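27kDa outer membrane protein (Silicibacter pomeroyi, PDB 3GYK) probably acts as a thiol-disulfide oxidoreductase, its DsbA-like thioredoxin domain being the part of the protein in this chain. Local coordinates at residues F70-Q81 and Q116-T127. Numbering follows the deposited sequence. Where two conformers were deposited one is given.
Sequences FAARAALAARQQ and QLQRDMEAPEVT
A77 and M121 bring the two backbones closest, their CA atoms 5.1 Å apart, where helix 70-77 runs across helix 116-120 at 107° with 8.6 Å between the axes. The small A77 allows this: its methyl sits against the backbone of L117 to M121, touching L117 O and the CB of D120. L117 packs beside it, its CD1 reaching the carbonyl oxygen of A74 and the methyl of A78. M121, a selenomethionine, leads its flexible chain past A74 and turns at chi3 (69°), which sets CE over the face of the F70 ring, 3.4 Å from the centroid and almost on the ring normal. CE makes a CH-pi contact, and SE, over the same face at 4.4 Å from the centroid, makes it a Met-aromatic pair as well, while Q118 OE1 lies at the ring's edge. These helices belong to the helical part of the DsbA-like thioredoxin domain; F87 and V103, from helices 84-92 and 100-109, also pack on A74.

After the type I turn D120–A123, helix 124-127 presents V126 to L76 and to the aliphatic part of R73. The long, extended R73 spans the break between the helices: NH1 donates to M121 O (3.1 Å), almost in line with the carbonyl, and NH1 and NH2 both grip T127 OG1, the NH2 bond being straighter (158°). M121 O and T127 OG1 both lie in the guanidinium plane, at its edge, and NE forms a salt bridge with D69. At the other end, a water donates to A77 O and D120 OD2 and accepts from Q81 NE2, whose OE1 is bound by D113 N. Q116 NE2 reaches the syn lone pair of the same D120 oxygen.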
loop_
_atom_site.group_PDB
_atom_site.type_symbol
_atom_site.label_atom_id
_atom_site.label_comp_id
_atom_site.label_asym_id
_atom_site.label_seq_id
_atom_site.Cartn_x
_atom_site.Cartn_y
_atom_site.Cartn_z
ATOM N N PHE A 70 4.255 13.618 1.001
ATOM C CA PHE A 70 3.477 14.050 2.159
ATOM C C PHE A 70 2.420 12.999 2.496
ATOM O O PHE A 70 2.300 12.577 3.645
ATOM C CB PHE A 70 2.843 15.424 1.908
ATOM C CG PHE A 70 2.242 16.050 3.138
ATOM C CD1 PHE A 70 2.923 17.055 3.816
ATOM C CD2 PHE A 70 1.005 15.621 3.638
ATOM C CE1 PHE A 70 2.386 17.656 4.992
ATOM C CE2 PHE A 70 0.456 16.222 4.806
ATOM C CZ PHE A 70 1.155 17.230 5.477
ATOM N N ALA A 71 1.664 12.590 1.482
ATOM C CA ALA A 71 0.618 11.587 1.630
ATOM C C ALA A 71 1.139 10.251 2.188
ATOM O O ALA A 71 0.533 9.680 3.109
ATOM C CB ALA A 71 -0.071 11.375 0.270
ATOM N N ALA A 72 2.236 9.741 1.622
ATOM C CA ALA A 72 2.843 8.501 2.121
ATOM C C ALA A 72 3.275 8.642 3.596
ATOM O O ALA A 72 2.997 7.740 4.407
ATOM C CB ALA A 72 4.003 8.071 1.251
ATOM N N ARG A 73 3.934 9.753 3.939
ATOM C CA ARG A 73 4.355 9.968 5.331
ATOM C C ARG A 73 3.139 10.026 6.258
ATOM O O ARG A 73 3.123 9.393 7.326
ATOM C CB ARG A 73 5.203 11.239 5.471
ATOM C CG ARG A 73 6.535 11.115 4.735
ATOM C CD ARG A 73 7.480 12.234 5.083
ATOM N NE ARG A 73 8.822 11.828 4.700
ATOM C CZ ARG A 73 9.678 11.227 5.522
ATOM N NH1 ARG A 73 9.346 11.006 6.788
ATOM N NH2 ARG A 73 10.873 10.868 5.081
ATOM N N ALA A 74 2.119 10.763 5.821
ATOM C CA ALA A 74 0.895 10.960 6.620
ATOM C C ALA A 74 0.210 9.613 6.852
ATOM O O ALA A 74 -0.208 9.304 7.970
ATOM C CB ALA A 74 -0.033 11.884 5.903
ATOM N N ALA A 75 0.100 8.820 5.789
ATOM C CA ALA A 75 -0.537 7.520 5.899
ATOM C C ALA A 75 0.217 6.642 6.892
ATOM O O ALA A 75 -0.397 6.066 7.797
ATOM C CB ALA A 75 -0.640 6.835 4.496
ATOM N N LEU A 76 1.538 6.548 6.752
ATOM C CA LEU A 76 2.323 5.725 7.678
ATOM C C LEU A 76 2.189 6.250 9.102
ATOM O O LEU A 76 2.079 5.449 10.035
ATOM C CB LEU A 76 3.798 5.662 7.263
ATOM C CG LEU A 76 4.029 4.879 5.959
ATOM C CD1 LEU A 76 5.427 5.184 5.355
ATOM C CD2 LEU A 76 3.801 3.355 6.177
ATOM N N ALA A 77 2.194 7.581 9.276
ATOM C CA ALA A 77 1.979 8.163 10.610
ATOM C C ALA A 77 0.619 7.786 11.222
ATOM O O ALA A 77 0.498 7.686 12.454
ATOM C CB ALA A 77 2.153 9.720 10.597
ATOM N N ALA A 78 -0.397 7.593 10.380
ATOM C CA ALA A 78 -1.734 7.253 10.871
ATOM C C ALA A 78 -1.776 5.903 11.597
ATOM O O ALA A 78 -2.721 5.621 12.352
ATOM C CB ALA A 78 -2.766 7.282 9.739
ATOM N N ARG A 79 -0.757 5.072 11.386
ATOM C CA ARG A 79 -0.674 3.811 12.153
ATOM C C ARG A 79 -0.656 4.082 13.658
ATOM O O ARG A 79 -1.192 3.289 14.450
ATOM C CB ARG A 79 0.560 3.006 11.748
ATOM C CG ARG A 79 0.495 2.488 10.310
ATOM C CD ARG A 79 1.802 1.828 9.880
ATOM N NE ARG A 79 2.983 2.695 9.985
ATOM C CZ ARG A 79 4.222 2.268 9.772
ATOM N NH1 ARG A 79 4.418 1.002 9.426
ATOM N NH2 ARG A 79 5.255 3.094 9.933
ATOM N N GLN A 80 -0.062 5.209 14.061
ATOM C CA GLN A 80 0.072 5.535 15.475
ATOM C C GLN A 80 -1.272 5.841 16.117
ATOM O O GLN A 80 -1.399 5.802 17.341
ATOM C CB GLN A 80 1.046 6.704 15.696
ATOM C CG GLN A 80 2.458 6.456 15.163
ATOM C CD GLN A 80 2.962 5.060 15.501
ATOM O OE1 GLN A 80 2.950 4.662 16.670
ATOM N NE2 GLN A 80 3.395 4.299 14.472
ATOM N N GLN A 81 -2.273 6.113 15.280
ATOM C CA GLN A 81 -3.619 6.433 15.738
ATOM C C GLN A 81 -4.596 5.327 15.373
ATOM O O GLN A 81 -5.802 5.475 15.567
ATOM C CB GLN A 81 -4.076 7.780 15.163
ATOM C CG GLN A 81 -3.333 8.958 15.784
ATOM C CD GLN A 81 -3.785 10.288 15.234
ATOM O OE1 GLN A 81 -4.967 10.643 15.351
ATOM N NE2 GLN A 81 -2.848 11.049 14.654
ATOM N N GLN A 116 -0.913 15.719 15.982
ATOM C CA GLN A 116 -0.178 14.494 16.290
ATOM C C GLN A 116 0.317 13.816 15.011
ATOM O O GLN A 116 1.477 13.397 14.950
ATOM C CB GLN A 116 -1.011 13.519 17.102
ATOM C CG GLN A 116 -0.188 12.326 17.574
ATOM C CD GLN A 116 -1.050 11.180 18.048
ATOM O OE1 GLN A 116 -2.169 11.391 18.538
ATOM N NE2 GLN A 116 -0.539 9.951 17.906
ATOM N N LEU A 117 -0.559 13.722 14.000
ATOM C CA LEU A 117 -0.190 13.138 12.717
ATOM C C LEU A 117 1.074 13.795 12.174
ATOM O O LEU A 117 1.996 13.113 11.756
ATOM C CB LEU A 117 -1.327 13.283 11.692
ATOM C CG LEU A 117 -1.191 12.470 10.415
ATOM C CD1 LEU A 117 -1.463 10.998 10.724
ATOM C CD2 LEU A 117 -2.171 12.993 9.375
ATOM N N GLN A 118 1.114 15.126 12.186
ATOM C CA GLN A 118 2.269 15.834 11.627
ATOM C C GLN A 118 3.551 15.655 12.448
ATOM O O GLN A 118 4.639 15.665 11.855
ATOM C CB GLN A 118 1.941 17.310 11.343
ATOM C CG GLN A 118 0.937 17.429 10.207
ATOM C CD GLN A 118 0.610 18.841 9.815
ATOM O OE1 GLN A 118 1.171 19.366 8.853
ATOM N NE2 GLN A 118 -0.317 19.463 10.535
ATOM N N ARG A 119 3.428 15.467 13.768
ATOM C CA ARG A 119 4.571 15.109 14.624
ATOM C C ARG A 119 5.072 13.726 14.204
ATOM O O ARG A 119 6.271 13.519 13.972
ATOM C CB ARG A 119 4.187 15.059 16.117
ATOM C CG ARG A 119 4.145 16.392 16.851
ATOM C CD ARG A 119 4.070 16.195 18.373
ATOM N NE ARG A 119 2.913 15.401 18.794
ATOM C CZ ARG A 119 1.741 15.919 19.154
ATOM N NH1 ARG A 119 1.564 17.233 19.149
ATOM N NH2 ARG A 119 0.745 15.129 19.532
ATOM N N ASP A 120 4.132 12.786 14.102
ATOM C CA ASP A 120 4.457 11.391 13.805
ATOM C C ASP A 120 5.010 11.203 12.387
ATOM O O ASP A 120 5.735 10.236 12.118
ATOM C CB ASP A 120 3.249 10.474 14.066
ATOM C CG ASP A 120 2.896 10.374 15.554
ATOM O OD1 ASP A 120 3.764 10.676 16.408
ATOM O OD2 ASP A 120 1.748 9.995 15.872
HETATM N N MSE A 121 4.683 12.122 11.474
HETATM C CA MSE A 121 5.253 12.061 10.127
HETATM C C MSE A 121 6.779 12.148 10.079
HETATM O O MSE A 121 7.375 11.666 9.117
HETATM C CB MSE A 121 4.634 13.129 9.211
HETATM C CG MSE A 121 3.243 12.754 8.753
HETATM SE SE MSE A 121 2.347 14.306 7.941
HETATM C CE MSE A 121 3.440 14.461 6.287
ATOM N N GLU A 122 7.388 12.743 11.098
ATOM C CA GLU A 122 8.842 12.895 11.163
ATOM C C GLU A 122 9.570 11.647 11.666
ATOM O O GLU A 122 10.797 11.586 11.585
ATOM C CB GLU A 122 9.220 14.060 12.067
ATOM C CG GLU A 122 8.542 15.373 11.740
ATOM C CD GLU A 122 9.060 16.517 12.592
ATOM O OE1 GLU A 122 9.158 16.366 13.830
ATOM O OE2 GLU A 122 9.368 17.577 12.014
ATOM N N ALA A 123 8.821 10.679 12.204
ATOM C CA ALA A 123 9.410 9.502 12.874
ATOM C C ALA A 123 10.385 8.793 11.928
ATOM O O ALA A 123 10.080 8.639 10.747
ATOM C CB ALA A 123 8.300 8.509 13.310
ATOM N N PRO A 124 11.552 8.365 12.452
ATOM C CA PRO A 124 12.465 7.643 11.555
ATOM C C PRO A 124 11.899 6.313 11.002
ATOM O O PRO A 124 12.320 5.893 9.929
ATOM C CB PRO A 124 13.721 7.417 12.418
ATOM C CG PRO A 124 13.246 7.526 13.836
ATOM C CD PRO A 124 12.136 8.568 13.792
ATOM N N GLU A 125 10.945 5.664 11.677
ATOM C CA GLU A 125 10.334 4.453 11.075
ATOM C C GLU A 125 9.588 4.778 9.755
ATOM O O GLU A 125 9.474 3.923 8.876
ATOM C CB GLU A 125 9.413 3.694 12.054
ATOM C CG GLU A 125 8.146 4.447 12.398
ATOM C CD GLU A 125 7.212 3.700 13.350
ATOM O OE1 GLU A 125 7.235 2.450 13.385
ATOM O OE2 GLU A 125 6.443 4.378 14.067
ATOM N N VAL A 126 9.094 6.017 9.618
ATOM C CA VAL A 126 8.371 6.415 8.412
ATOM C C VAL A 126 9.376 6.495 7.242
ATOM O O VAL A 126 9.182 5.885 6.161
ATOM C CB VAL A 126 7.617 7.783 8.628
ATOM C CG1 VAL A 126 7.080 8.335 7.307
ATOM C CG2 VAL A 126 6.454 7.590 9.618
ATOM N N THR A 127 10.465 7.213 7.493
ATOM C CA THR A 127 11.583 7.276 6.552
ATOM C C THR A 127 12.110 5.873 6.188
ATOM O O THR A 127 12.323 5.585 4.998
ATOM C CB THR A 127 12.693 8.126 7.118
ATOM O OG1 THR A 127 12.179 9.454 7.318
ATOM C CG2 THR A 127 13.880 8.167 6.158
HETATM O O HOH W 1 -0.192 9.887 14.085
#